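PDB 1IIC: PEPTIDE N-myristoyltransferase from Saccharomyces cerevisiae, which probably transfers myristate from myristoyl-CoA to the N-terminal glycine of protein and peptide substrates. Local coordinates for residues Asn217-Lys222 with Leu347-Cys352; Phe240-Arg245 with Ala324-Lys329; Lys338-Arg343 with Ser368-Leu373. One frame throughout, in Å; residues are numbered along the deposited sequence.

Contacts 1 and 3 share helix 334-357. Contact 1 packs a loop against its second half, and contact 3 packs another loop against its first half; their centres are about 16 Å apart. Contact 2 joins the loop that leads into this helix to helix 236-247. Its centre lies about 13 Å from the centre of contact 3 and about 24 Å from the centre of contact 1. Contacts 2 and 3 touch, with Ala324 CB 3.6 Å from Arg343 CB. Contact 3 also borders the chain's C-terminal tail: Gln369 bonds through its backbone to Val417. In this family the terminal carboxylate is thought to take part in catalysis.

Contact 1 (Asn217-Lys222 with Leu347-Cys352); sequences NALPAK and LIYDAC
The loop 217-222 passes beside helix segment 347-352 with Leu219 CA and Cys352 CA 8.1 Å apart, and no hydrogen bond joins the two segments. Leu219 and Pro220 point toward the helix and make the contact. The two methyls of Leu219 divide the work. Leu219 CD2 lies against the last residue of the segment, 3.7 Å from Cys352 O and 3.8 Å from Cys352 CB. Leu219 CD1 approaches the Tyr349 ring obliquely, 4.1 Å from Tyr349 CE1. Chi1 of Leu219 is -121°, away from the staggered positions, and this turns the fork across both partners. The helix belongs to the beta-alpha-beta crossover of the C-terminal, GNAT-like half of the enzyme, between parallel strands 311-322 and 362-366. Cys352 and Ala351 rest on Phe363 of the second strand, while Tyr349 reaches out to the loop. Its CG is trans to the backbone N, chi1 -175°, which carries the phenol to Pro220. The proline ring and the phenol come from opposite directions. Pro220 CD is 3.1 Å from Tyr349 OH, and Pro220 CG is 3.2 Å from the same oxygen. Behind the hydroxyl, Tyr349 CZ lies 3.7 Å from Pro220 CD. Further polar ties connect the loop and the helix: Asp350 accepts from Thr225 OG1 and Lys224 N, and Asn357 ND2 donates to Ala221 O.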
ATOM      1  N   ASN A 217     -23.603 -11.638  -0.626  1.00 25.96           N
ATOM      2  CA  ASN A 217     -22.714 -10.498  -0.837  1.00 26.13           C
ATOM      3  C   ASN A 217     -23.388  -9.242  -1.373  1.00 25.55           C
ATOM      4  O   ASN A 217     -22.734  -8.214  -1.552  1.00 23.64           O
ATOM      5  CB  ASN A 217     -21.557 -10.926  -1.736  1.00 25.72           C
ATOM      6  CG  ASN A 217     -20.699 -11.999  -1.084  1.00 26.46           C
ATOM      7  OD1 ASN A 217     -20.049 -11.749  -0.069  1.00 27.07           O
ATOM      8  ND2 ASN A 217     -20.716 -13.204  -1.644  1.00 24.76           N
ATOM      9  N   ALA A 218     -24.698  -9.328  -1.611  1.00 27.33           N
ATOM     10  CA  ALA A 218     -25.478  -8.193  -2.102  1.00 27.69           C
ATOM     11  C   ALA A 218     -25.317  -7.018  -1.134  1.00 28.39           C
ATOM     12  O   ALA A 218     -25.291  -7.199   0.089  1.00 28.58           O
ATOM     13  CB  ALA A 218     -26.942  -8.575  -2.218  1.00 29.16           C
ATOM     14  N   LEU A 219     -25.226  -5.817  -1.698  1.00 28.48           N
ATOM     15  CA  LEU A 219     -25.018  -4.596  -0.931  1.00 27.88           C
ATOM     16  C   LEU A 219     -26.075  -3.531  -1.208  1.00 27.66           C
ATOM     17  O   LEU A 219     -26.673  -3.500  -2.281  1.00 26.77           O
ATOM     18  CB  LEU A 219     -23.646  -4.029  -1.297  1.00 29.22           C
ATOM     19  CG  LEU A 219     -22.551  -3.812  -0.258  1.00 28.86           C
ATOM     20  CD1 LEU A 219     -22.501  -4.948   0.722  1.00 29.15           C
ATOM     21  CD2 LEU A 219     -21.236  -3.650  -0.994  1.00 29.49           C
ATOM     22  N   PRO A 220     -26.319  -2.641  -0.234  1.00 27.77           N
ATOM     23  CA  PRO A 220     -27.312  -1.584  -0.441  1.00 26.27           C
ATOM     24  C   PRO A 220     -26.762  -0.646  -1.510  1.00 26.71           C
ATOM     25  O   PRO A 220     -25.556  -0.617  -1.748  1.00 26.94           O
ATOM     26  CB  PRO A 220     -27.387  -0.905   0.919  1.00 26.91           C
ATOM     27  CG  PRO A 220     -26.999  -2.001   1.875  1.00 27.41           C
ATOM     28  CD  PRO A 220     -25.861  -2.668   1.165  1.00 26.88           C
ATOM     29  N   ALA A 221     -27.640   0.120  -2.145  1.00 26.11           N
ATOM     30  CA  ALA A 221     -27.232   1.051  -3.188  1.00 25.53           C
ATOM     31  C   ALA A 221     -26.736   2.397  -2.643  1.00 24.27           C
ATOM     32  O   ALA A 221     -25.886   3.040  -3.255  1.00 24.80           O
ATOM     33  CB  ALA A 221     -28.404   1.280  -4.163  1.00 25.85           C
ATOM     34  N   LYS A 222     -27.257   2.820  -1.497  1.00 23.19           N
ATOM     35  CA  LYS A 222     -26.863   4.109  -0.921  1.00 23.49           C
ATOM     36  C   LYS A 222     -26.165   3.989   0.443  1.00 21.37           C
ATOM     37  O   LYS A 222     -26.391   3.039   1.186  1.00 20.39           O
ATOM     38  CB  LYS A 222     -28.104   5.004  -0.790  1.00 26.02           C
ATOM     39  CG  LYS A 222     -28.775   5.335  -2.123  1.00 29.04           C
ATOM     40  CD  LYS A 222     -27.878   6.231  -2.973  1.00 33.97           C
ATOM     41  CE  LYS A 222     -28.463   6.473  -4.360  1.00 36.69           C
ATOM     42  NZ  LYS A 222     -27.705   7.539  -5.081  1.00 39.23           N
ATOM     43  N   LEU A 347     -18.747   3.058   8.904  1.00 17.84           N
ATOM     44  CA  LEU A 347     -17.985   3.758   7.878  1.00 16.80           C
ATOM     45  C   LEU A 347     -17.481   2.847   6.753  1.00 17.42           C
ATOM     46  O   LEU A 347     -17.618   3.167   5.566  1.00 16.31           O
ATOM     47  CB  LEU A 347     -16.782   4.465   8.511  1.00 15.13           C
ATOM     48  CG  LEU A 347     -17.027   5.627   9.471  1.00 14.29           C
ATOM     49  CD1 LEU A 347     -15.695   6.234   9.856  1.00 14.71           C
ATOM     50  CD2 LEU A 347     -17.903   6.687   8.821  1.00 14.88           C
ATOM     51  N   ILE A 348     -16.901   1.707   7.117  1.00 17.59           N
ATOM     52  CA  ILE A 348     -16.361   0.820   6.101  1.00 17.81           C
ATOM     53  C   ILE A 348     -17.449   0.100   5.303  1.00 18.71           C
ATOM     54  O   ILE A 348     -17.210  -0.341   4.181  1.00 19.24           O
ATOM     55  CB  ILE A 348     -15.352  -0.169   6.733  1.00 17.50           C
ATOM     56  CG1 ILE A 348     -14.248   0.637   7.434  1.00 16.56           C
ATOM     57  CG2 ILE A 348     -14.712  -1.060   5.652  1.00 16.34           C
ATOM     58  CD1 ILE A 348     -13.560   1.677   6.540  1.00 15.25           C
ATOM     59  N   TYR A 349     -18.646  -0.004   5.871  1.00 19.00           N
ATOM     60  CA  TYR A 349     -19.761  -0.632   5.163  1.00 19.60           C
ATOM     61  C   TYR A 349     -20.164   0.336   4.041  1.00 18.28           C
ATOM     62  O   TYR A 349     -20.497  -0.071   2.934  1.00 18.41           O
ATOM     63  CB  TYR A 349     -20.938  -0.853   6.110  1.00 21.06           C
ATOM     64  CG  TYR A 349     -22.100  -1.604   5.495  1.00 22.04           C
ATOM     65  CD1 TYR A 349     -21.967  -2.937   5.119  1.00 24.06           C
ATOM     66  CD2 TYR A 349     -23.349  -1.001   5.350  1.00 23.94           C
ATOM     67  CE1 TYR A 349     -23.058  -3.666   4.620  1.00 24.75           C
ATOM     68  CE2 TYR A 349     -24.454  -1.719   4.851  1.00 25.29           C
ATOM     69  CZ  TYR A 349     -24.295  -3.050   4.492  1.00 25.47           C
ATOM     70  OH  TYR A 349     -25.368  -3.778   4.026  1.00 27.86           O
ATOM     71  N   ASP A 350     -20.134   1.627   4.347  1.00 19.10           N
ATOM     72  CA  ASP A 350     -20.440   2.657   3.362  1.00 19.16           C
ATOM     73  C   ASP A 350     -19.298   2.711   2.340  1.00 18.75           C
ATOM     74  O   ASP A 350     -19.512   3.005   1.168  1.00 18.70           O
ATOM     75  CB  ASP A 350     -20.592   4.015   4.047  1.00 18.78           C
ATOM     76  CG  ASP A 350     -21.946   4.173   4.728  1.00 20.24           C
ATOM     77  OD1 ASP A 350     -22.164   5.198   5.410  1.00 18.77           O
ATOM     78  OD2 ASP A 350     -22.798   3.265   4.577  1.00 19.56           O
ATOM     79  N   ALA A 351     -18.082   2.426   2.794  1.00 18.90           N
ATOM     80  CA  ALA A 351     -16.931   2.433   1.903  1.00 17.95           C
ATOM     81  C   ALA A 351     -17.137   1.356   0.842  1.00 17.55           C
ATOM     82  O   ALA A 351     -16.843   1.578  -0.318  1.00 18.78           O
ATOM     83  CB  ALA A 351     -15.656   2.174   2.681  1.00 18.26           C
ATOM     84  N   CYS A 352     -17.651   0.194   1.242  1.00 17.38           N
ATOM     85  CA  CYS A 352     -17.897  -0.885   0.290  1.00 16.60           C
ATOM     86  C   CYS A 352     -18.991  -0.479  -0.683  1.00 17.33           C
ATOM     87  O   CYS A 352     -18.969  -0.854  -1.867  1.00 15.95           O
ATOM     88  CB  CYS A 352     -18.317  -2.171   1.013  1.00 18.52           C
ATOM     89  SG  CYS A 352     -17.037  -2.935   2.010  1.00 19.79           S
TER

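Contact 2 (Phe240-Arg245 with Ala324-Lys329); sequences FELFKR and ADFQFK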
ATOM      1  N   PHE A 240      -6.916  16.623   8.617  1.00 24.60           N
ATOM      2  CA  PHE A 240      -5.509  16.365   8.870  1.00 24.95           C
ATOM      3  C   PHE A 240      -5.208  16.158  10.342  1.00 25.38           C
ATOM      4  O   PHE A 240      -4.453  15.257  10.703  1.00 25.14           O
ATOM      5  CB  PHE A 240      -4.668  17.524   8.340  1.00 25.87           C
ATOM      6  CG  PHE A 240      -3.188  17.342   8.535  1.00 28.22           C
ATOM      7  CD1 PHE A 240      -2.478  16.414   7.775  1.00 28.38           C
ATOM      8  CD2 PHE A 240      -2.496  18.113   9.466  1.00 28.92           C
ATOM      9  CE1 PHE A 240      -1.104  16.258   7.935  1.00 28.23           C
ATOM     10  CE2 PHE A 240      -1.121  17.964   9.635  1.00 31.45           C
ATOM     11  CZ  PHE A 240      -0.423  17.031   8.863  1.00 29.47           C
ATOM     12  N   GLU A 241      -5.791  16.999  11.194  1.00 25.64           N
ATOM     13  CA  GLU A 241      -5.560  16.901  12.626  1.00 24.64           C
ATOM     14  C   GLU A 241      -6.272  15.663  13.172  1.00 23.29           C
ATOM     15  O   GLU A 241      -5.755  14.968  14.041  1.00 23.31           O
ATOM     16  CB  GLU A 241      -6.066  18.167  13.325  1.00 26.80           C
ATOM     17  CG  GLU A 241      -5.213  18.590  14.508  1.00 30.03           C
ATOM     18  CD  GLU A 241      -3.851  19.134  14.096  1.00 30.84           C
ATOM     19  OE1 GLU A 241      -2.887  18.982  14.877  1.00 32.56           O
ATOM     20  OE2 GLU A 241      -3.739  19.731  13.002  1.00 33.98           O
ATOM     21  N   LEU A 242      -7.469  15.398  12.664  1.00 22.05           N
ATOM     22  CA  LEU A 242      -8.222  14.223  13.092  1.00 21.16           C
ATOM     23  C   LEU A 242      -7.412  12.972  12.740  1.00 21.11           C
ATOM     24  O   LEU A 242      -7.287  12.048  13.536  1.00 21.64           O
ATOM     25  CB  LEU A 242      -9.571  14.166  12.368  1.00 19.55           C
ATOM     26  CG  LEU A 242     -10.367  12.864  12.527  1.00 19.65           C
ATOM     27  CD1 LEU A 242     -10.728  12.656  13.982  1.00 18.69           C
ATOM     28  CD2 LEU A 242     -11.630  12.920  11.659  1.00 21.38           C
ATOM     29  N   PHE A 243      -6.861  12.963  11.533  1.00 21.66           N
ATOM     30  CA  PHE A 243      -6.073  11.828  11.054  1.00 23.25           C
ATOM     31  C   PHE A 243      -4.841  11.597  11.916  1.00 22.70           C
ATOM     32  O   PHE A 243      -4.631  10.498  12.426  1.00 21.99           O
ATOM     33  CB  PHE A 243      -5.648  12.054   9.603  1.00 20.82           C
ATOM     34  CG  PHE A 243      -4.832  10.935   9.037  1.00 20.71           C
ATOM     35  CD1 PHE A 243      -5.393   9.673   8.847  1.00 19.88           C
ATOM     36  CD2 PHE A 243      -3.495  11.129   8.721  1.00 20.51           C
ATOM     37  CE1 PHE A 243      -4.628   8.624   8.352  1.00 20.56           C
ATOM     38  CE2 PHE A 243      -2.724  10.085   8.225  1.00 20.98           C
ATOM     39  CZ  PHE A 243      -3.291   8.831   8.041  1.00 20.31           C
ATOM     40  N   LYS A 244      -4.035  12.644  12.069  1.00 23.84           N
ATOM     41  CA  LYS A 244      -2.822  12.584  12.876  1.00 24.44           C
ATOM     42  C   LYS A 244      -3.120  12.096  14.285  1.00 24.29           C
ATOM     43  O   LYS A 244      -2.378  11.295  14.855  1.00 23.08           O
ATOM     44  CB  LYS A 244      -2.172  13.972  12.948  1.00 26.22           C
ATOM     45  CG  LYS A 244      -1.068  14.081  13.986  1.00 29.29           C
ATOM     46  CD  LYS A 244      -0.438  15.477  14.017  1.00 32.96           C
ATOM     47  CE  LYS A 244       0.644  15.561  15.100  1.00 34.82           C
ATOM     48  NZ  LYS A 244       1.346  16.883  15.129  1.00 37.03           N
ATOM     49  N   ARG A 245      -4.213  12.598  14.846  1.00 23.16           N
ATOM     50  CA  ARG A 245      -4.608  12.238  16.191  1.00 22.92           C
ATOM     51  C   ARG A 245      -4.897  10.741  16.270  1.00 21.50           C
ATOM     52  O   ARG A 245      -4.346  10.034  17.120  1.00 19.69           O
ATOM     53  CB  ARG A 245      -5.848  13.039  16.585  1.00 26.85           C
ATOM     54  CG  ARG A 245      -5.870  13.496  18.020  1.00 29.85           C
ATOM     55  CD  ARG A 245      -5.952  12.333  18.988  1.00 33.66           C
ATOM     56  NE  ARG A 245      -7.079  12.493  19.900  1.00 34.08           N
ATOM     57  CZ  ARG A 245      -7.281  13.566  20.653  1.00 36.15           C
ATOM     58  NH1 ARG A 245      -6.422  14.577  20.603  1.00 38.47           N
ATOM     59  NH2 ARG A 245      -8.348  13.637  21.442  1.00 35.08           N
ATOM     60  N   ALA A 324     -14.452   8.322  17.243  1.00 23.14           N
ATOM     61  CA  ALA A 324     -15.321   7.426  18.004  1.00 25.00           C
ATOM     62  C   ALA A 324     -14.807   6.996  19.378  1.00 25.77           C
ATOM     63  O   ALA A 324     -15.607   6.742  20.276  1.00 26.81           O
ATOM     64  CB  ALA A 324     -15.653   6.190  17.171  1.00 23.51           C
ATOM     65  N   ASP A 325     -13.492   6.893  19.557  1.00 26.65           N
ATOM     66  CA  ASP A 325     -12.976   6.480  20.858  1.00 27.12           C
ATOM     67  C   ASP A 325     -12.089   7.516  21.549  1.00 27.60           C
ATOM     68  O   ASP A 325     -11.416   7.201  22.538  1.00 28.24           O
ATOM     69  CB  ASP A 325     -12.233   5.131  20.749  1.00 26.07           C
ATOM     70  CG  ASP A 325     -10.844   5.251  20.125  1.00 26.14           C
ATOM     71  OD1 ASP A 325     -10.372   6.381  19.859  1.00 25.89           O
ATOM     72  OD2 ASP A 325     -10.210   4.191  19.912  1.00 25.53           O
ATOM     73  N   PHE A 326     -12.097   8.746  21.042  1.00 27.87           N
ATOM     74  CA  PHE A 326     -11.287   9.825  21.617  1.00 28.97           C
ATOM     75  C   PHE A 326     -11.734  10.185  23.029  1.00 31.05           C
ATOM     76  O   PHE A 326     -11.113  11.004  23.702  1.00 32.15           O
ATOM     77  CB  PHE A 326     -11.380  11.088  20.753  1.00 27.04           C
ATOM     78  CG  PHE A 326     -10.543  11.048  19.508  1.00 26.89           C
ATOM     79  CD1 PHE A 326     -10.312  12.217  18.782  1.00 26.56           C
ATOM     80  CD2 PHE A 326      -9.982   9.853  19.055  1.00 26.43           C
ATOM     81  CE1 PHE A 326      -9.537  12.200  17.621  1.00 26.49           C
ATOM     82  CE2 PHE A 326      -9.203   9.826  17.892  1.00 27.24           C
ATOM     83  CZ  PHE A 326      -8.982  11.004  17.175  1.00 25.90           C
ATOM     84  N   GLN A 327     -12.825   9.581  23.464  1.00 31.67           N
ATOM     85  CA  GLN A 327     -13.379   9.846  24.779  1.00 34.97           C
ATOM     86  C   GLN A 327     -12.709   8.991  25.851  1.00 34.98           C
ATOM     87  O   GLN A 327     -12.690   9.349  27.027  1.00 35.66           O
ATOM     88  CB  GLN A 327     -14.873   9.554  24.730  1.00 37.56           C
ATOM     89  CG  GLN A 327     -15.673  10.009  25.904  1.00 40.70           C
ATOM     90  CD  GLN A 327     -17.075   9.439  25.853  1.00 43.70           C
ATOM     91  OE1 GLN A 327     -17.685   9.360  24.776  1.00 43.57           O
ATOM     92  NE2 GLN A 327     -17.600   9.037  27.011  1.00 43.76           N
ATOM     93  N   PHE A 328     -12.170   7.851  25.443  1.00 34.67           N
ATOM     94  CA  PHE A 328     -11.512   6.952  26.377  1.00 33.75           C
ATOM     95  C   PHE A 328     -10.012   7.187  26.300  1.00 33.95           C
ATOM     96  O   PHE A 328      -9.482   7.535  25.245  1.00 33.29           O
ATOM     97  CB  PHE A 328     -11.851   5.496  26.032  1.00 33.84           C
ATOM     98  CG  PHE A 328     -13.325   5.249  25.833  1.00 33.58           C
ATOM     99  CD1 PHE A 328     -13.957   5.637  24.654  1.00 33.14           C
ATOM    100  CD2 PHE A 328     -14.092   4.683  26.847  1.00 35.13           C
ATOM    101  CE1 PHE A 328     -15.336   5.471  24.487  1.00 33.68           C
ATOM    102  CE2 PHE A 328     -15.474   4.513  26.689  1.00 35.15           C
ATOM    103  CZ  PHE A 328     -16.095   4.909  25.507  1.00 33.04           C
ATOM    104  N   LYS A 329      -9.325   7.007  27.420  1.00 34.51           N
ATOM    105  CA  LYS A 329      -7.885   7.219  27.451  1.00 34.17           C
ATOM    106  C   LYS A 329      -7.133   6.048  26.842  1.00 33.47           C
ATOM    107  O   LYS A 329      -6.221   6.240  26.035  1.00 33.91           O
ATOM    108  CB  LYS A 329      -7.413   7.437  28.890  1.00 35.19           C
TER
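Arg245 of helix 236-247 lies over one face of the Phe326 ring in a cation-pi contact. Phe326 sits in a type I beta turn from Asp325 to Phe328, closed by Phe328 N to Asp325 O at 3.1 Å. The turn belongs to the loop between strand 311-322 and helix 334-357, the first link of a beta-alpha-beta crossover in the GNAT-like C-terminal half. The arginine starts at the outer end of the ring. Arg245 CB is 3.8 Å from Phe326 CZ, and Arg245 CG is 3.9 Å from Phe326 CE1. Arg245 CD moves over the face and makes a CH-pi contact, 4.1 Å from the centroid of the Phe326 ring. Bends at chi2, -65°, and chi3, -126°, fold the chain along the ring. Arg245 NE then stands above the plane, offset toward the rim, 3.4 Å from Phe326 CE1. Arg245 CZ is 4.2 Å from the centroid of the Phe326 ring, still over the face. Arg245 NH2 ends 3.6 Å from Phe326 CD1. The guanidinium is not flat on the ring: the two planes are 40° apart. From the same helix Leu242 brings one methyl obliquely to the ring, Leu242 CD1 to Phe326 CE1 at 3.9 Å. Arg249 also touches Phe326, and its NH2 makes a salt bridge to Asp325 OD1. That same carboxylate oxygen lies at the edge of the Phe326 ring, in its plane.

Contact 3 (Lys338-Arg343 with Ser368-Leu373); sequences KALKTR and SQDNTL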
ATOM      1  N   LYS A 338     -15.465  -1.161  21.776  1.00 23.03           N
ATOM      2  CA  LYS A 338     -16.844  -1.310  21.318  1.00 21.87           C
ATOM      3  C   LYS A 338     -17.321  -0.080  20.537  1.00 21.89           C
ATOM      4  O   LYS A 338     -17.938  -0.206  19.478  1.00 21.78           O
ATOM      5  CB  LYS A 338     -17.788  -1.550  22.492  1.00 23.05           C
ATOM      6  CG  LYS A 338     -19.192  -1.893  22.043  1.00 23.58           C
ATOM      7  CD  LYS A 338     -20.191  -1.841  23.179  1.00 28.57           C
ATOM      8  CE  LYS A 338     -21.604  -2.105  22.655  1.00 28.34           C
ATOM      9  NZ  LYS A 338     -22.612  -1.878  23.709  1.00 29.43           N
ATOM     10  N   ALA A 339     -17.046   1.106  21.066  1.00 18.85           N
ATOM     11  CA  ALA A 339     -17.449   2.323  20.386  1.00 20.32           C
ATOM     12  C   ALA A 339     -16.773   2.438  19.011  1.00 19.82           C
ATOM     13  O   ALA A 339     -17.423   2.799  18.034  1.00 21.12           O
ATOM     14  CB  ALA A 339     -17.115   3.531  21.245  1.00 19.83           C
ATOM     15  N   LEU A 340     -15.475   2.131  18.944  1.00 19.83           N
ATOM     16  CA  LEU A 340     -14.704   2.195  17.695  1.00 20.01           C
ATOM     17  C   LEU A 340     -15.187   1.161  16.675  1.00 20.28           C
ATOM     18  O   LEU A 340     -15.334   1.464  15.489  1.00 21.26           O
ATOM     19  CB  LEU A 340     -13.216   1.951  17.967  1.00 19.15           C
ATOM     20  CG  LEU A 340     -12.112   2.549  17.061  1.00 21.73           C
ATOM     21  CD1 LEU A 340     -11.058   1.488  16.805  1.00 16.70           C
ATOM     22  CD2 LEU A 340     -12.660   3.079  15.745  1.00 20.13           C
ATOM     23  N   LYS A 341     -15.435  -0.060  17.141  1.00 19.88           N
ATOM     24  CA  LYS A 341     -15.888  -1.123  16.258  1.00 20.62           C
ATOM     25  C   LYS A 341     -17.219  -0.797  15.583  1.00 20.04           C
ATOM     26  O   LYS A 341     -17.399  -1.045  14.393  1.00 19.50           O
ATOM     27  CB  LYS A 341     -16.024  -2.443  17.017  1.00 19.43           C
ATOM     28  CG  LYS A 341     -16.534  -3.521  16.103  1.00 20.05           C
ATOM     29  CD  LYS A 341     -16.815  -4.826  16.784  1.00 23.45           C
ATOM     30  CE  LYS A 341     -17.191  -5.854  15.727  1.00 23.13           C
ATOM     31  NZ  LYS A 341     -17.900  -7.025  16.303  1.00 27.87           N
ATOM     32  N   THR A 342     -18.155  -0.247  16.349  1.00 20.37           N
ATOM     33  CA  THR A 342     -19.457   0.108  15.804  1.00 20.00           C
ATOM     34  C   THR A 342     -19.331   1.196  14.739  1.00 18.91           C
ATOM     35  O   THR A 342     -20.026   1.158  13.729  1.00 19.38           O
ATOM     36  CB  THR A 342     -20.418   0.595  16.907  1.00 20.44           C
ATOM     37  OG1 THR A 342     -20.645  -0.468  17.834  1.00 20.84           O
ATOM     38  CG2 THR A 342     -21.776   1.008  16.303  1.00 20.91           C
ATOM     39  N   ARG A 343     -18.440   2.159  14.956  1.00 19.32           N
ATOM     40  CA  ARG A 343     -18.273   3.238  13.988  1.00 19.03           C
ATOM     41  C   ARG A 343     -17.562   2.767  12.715  1.00 18.53           C
ATOM     42  O   ARG A 343     -17.978   3.086  11.602  1.00 17.93           O
ATOM     43  CB  ARG A 343     -17.507   4.399  14.624  1.00 19.55           C
ATOM     44  CG  ARG A 343     -17.539   5.677  13.815  1.00 20.76           C
ATOM     45  CD  ARG A 343     -18.977   6.051  13.461  1.00 22.35           C
ATOM     46  NE  ARG A 343     -19.085   7.395  12.915  1.00 22.77           N
ATOM     47  CZ  ARG A 343     -20.227   7.959  12.539  1.00 24.75           C
ATOM     48  NH1 ARG A 343     -21.372   7.286  12.645  1.00 22.72           N
ATOM     49  NH2 ARG A 343     -20.227   9.209  12.087  1.00 22.67           N
ATOM     50  N   SER A 368      -4.025  -4.660   8.908  1.00 16.16           N
ATOM     51  CA  SER A 368      -3.272  -3.611   9.585  1.00 15.22           C
ATOM     52  C   SER A 368      -4.239  -2.645  10.270  1.00 15.40           C
ATOM     53  O   SER A 368      -5.450  -2.855  10.230  1.00 14.40           O
ATOM     54  CB  SER A 368      -2.427  -2.856   8.569  1.00 15.42           C
ATOM     55  OG  SER A 368      -3.229  -2.445   7.470  1.00 16.33           O
ATOM     56  N   GLN A 369      -3.703  -1.597  10.897  1.00 16.05           N
ATOM     57  CA  GLN A 369      -4.518  -0.587  11.571  1.00 16.58           C
ATOM     58  C   GLN A 369      -5.530  -1.242  12.517  1.00 16.94           C
ATOM     59  O   GLN A 369      -5.206  -2.234  13.176  1.00 15.48           O
ATOM     60  CB  GLN A 369      -5.243   0.261  10.514  1.00 16.86           C
ATOM     61  CG  GLN A 369      -4.304   1.038   9.583  1.00 15.41           C
ATOM     62  CD  GLN A 369      -4.790   1.056   8.146  1.00 16.38           C
ATOM     63  OE1 GLN A 369      -4.878   0.014   7.492  1.00 17.09           O
ATOM     64  NE2 GLN A 369      -5.120   2.238   7.648  1.00 17.01           N
ATOM     65  N   ASP A 370      -6.743  -0.692  12.590  1.00 15.49           N
ATOM     66  CA  ASP A 370      -7.787  -1.268  13.449  1.00 16.25           C
ATOM     67  C   ASP A 370      -8.750  -2.121  12.619  1.00 16.65           C
ATOM     68  O   ASP A 370      -9.859  -2.427  13.050  1.00 15.54           O
ATOM     69  CB  ASP A 370      -8.565  -0.154  14.169  1.00 16.58           C
ATOM     70  CG  ASP A 370      -7.854   0.340  15.422  1.00 18.60           C
ATOM     71  OD1 ASP A 370      -7.799   1.570  15.647  1.00 18.27           O
ATOM     72  OD2 ASP A 370      -7.351  -0.510  16.192  1.00 18.49           O
ATOM     73  N   ASN A 371      -8.299  -2.524  11.435  1.00 16.60           N
ATOM     74  CA  ASN A 371      -9.114  -3.306  10.506  1.00 17.60           C
ATOM     75  C   ASN A 371      -9.800  -4.581  11.025  1.00 17.74           C
ATOM     76  O   ASN A 371     -10.936  -4.874  10.627  1.00 17.57           O
ATOM     77  CB  ASN A 371      -8.281  -3.634   9.248  1.00 17.78           C
ATOM     78  CG  ASN A 371      -7.927  -2.391   8.437  1.00 18.09           C
ATOM     79  OD1 ASN A 371      -7.453  -2.487   7.303  1.00 20.04           O
ATOM     80  ND2 ASN A 371      -8.147  -1.222   9.018  1.00 15.00           N
ATOM     81  N   THR A 372      -9.141  -5.342  11.896  1.00 18.31           N
ATOM     82  CA  THR A 372      -9.749  -6.579  12.404  1.00 17.48           C
ATOM     83  C   THR A 372     -11.050  -6.370  13.183  1.00 18.66           C
ATOM     84  O   THR A 372     -11.771  -7.336  13.459  1.00 18.60           O
ATOM     85  CB  THR A 372      -8.772  -7.392  13.293  1.00 18.31           C
ATOM     86  OG1 THR A 372      -8.397  -6.614  14.439  1.00 18.50           O
ATOM     87  CG2 THR A 372      -7.527  -7.790  12.493  1.00 18.33           C
ATOM     88  N   LEU A 373     -11.351  -5.127  13.552  1.00 16.12           N
ATOM     89  CA  LEU A 373     -12.595  -4.863  14.269  1.00 17.58           C
ATOM     90  C   LEU A 373     -13.778  -4.991  13.319  1.00 18.05           C
ATOM     91  O   LEU A 373     -14.890  -5.295  13.756  1.00 18.17           O
ATOM     92  CB  LEU A 373     -12.603  -3.458  14.898  1.00 16.07           C
ATOM     93  CG  LEU A 373     -11.617  -3.245  16.060  1.00 14.96           C
ATOM     94  CD1 LEU A 373     -11.651  -1.808  16.545  1.00 15.03           C
ATOM     95  CD2 LEU A 373     -11.953  -4.195  17.173  1.00 12.90           C
TER
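The Asp370 carboxylate is gripped at OD2 by salt bridges from Arg414 NE and Arg331 NH2, while Asp370 OD1 touches Leu340 CD1 at 3.5 Å. The contact lies in the beta-alpha-beta crossover of the GNAT-like C-terminal half. Helix 334-357 leads to strand 362-366, and the loop after that strand folds back onto the first half of the helix. The backbones come close here, with Lys341 CA and Leu373 CA 5.4 Å apart. Leu340 and Leu373 cross at about a right angle. Leu340 CD1 and Leu373 CD1 are 3.4 Å apart, tighter than usual for methyls. Leu340 CD1 thus meets a methyl on one side and a carboxylate oxygen at roughly a right angle to it. Beside it, Lys341 runs extended across the Leu373 carbonyl. With CG trans to the backbone N, chi1 178°, the aliphatic chain passes this carbonyl, and Lys341 CE comes within 3.1 Å of Leu373 O. Lower down, Lys341 CG is 4.1 Å from Leu373 CB. The ammonium continues past the contact to a salt bridge with Asp377 OD2. With an alanine here the long chain is gone, which would probably leave Asp377 without this charged mate and the Leu373 carbonyl less covered. The loop has its own internal bonds. Ser368 to Asn371 form a type II' beta turn, closed by Asn371 N to Ser368 O at 3.1 Å. Leu373 N bonds to Asp370 O, also at 3.1 Å. At the start of the turn, Ser368 OG donates to Gln369 OE1 at 3.0 Å, tilted 25° from the amide carbonyl plane.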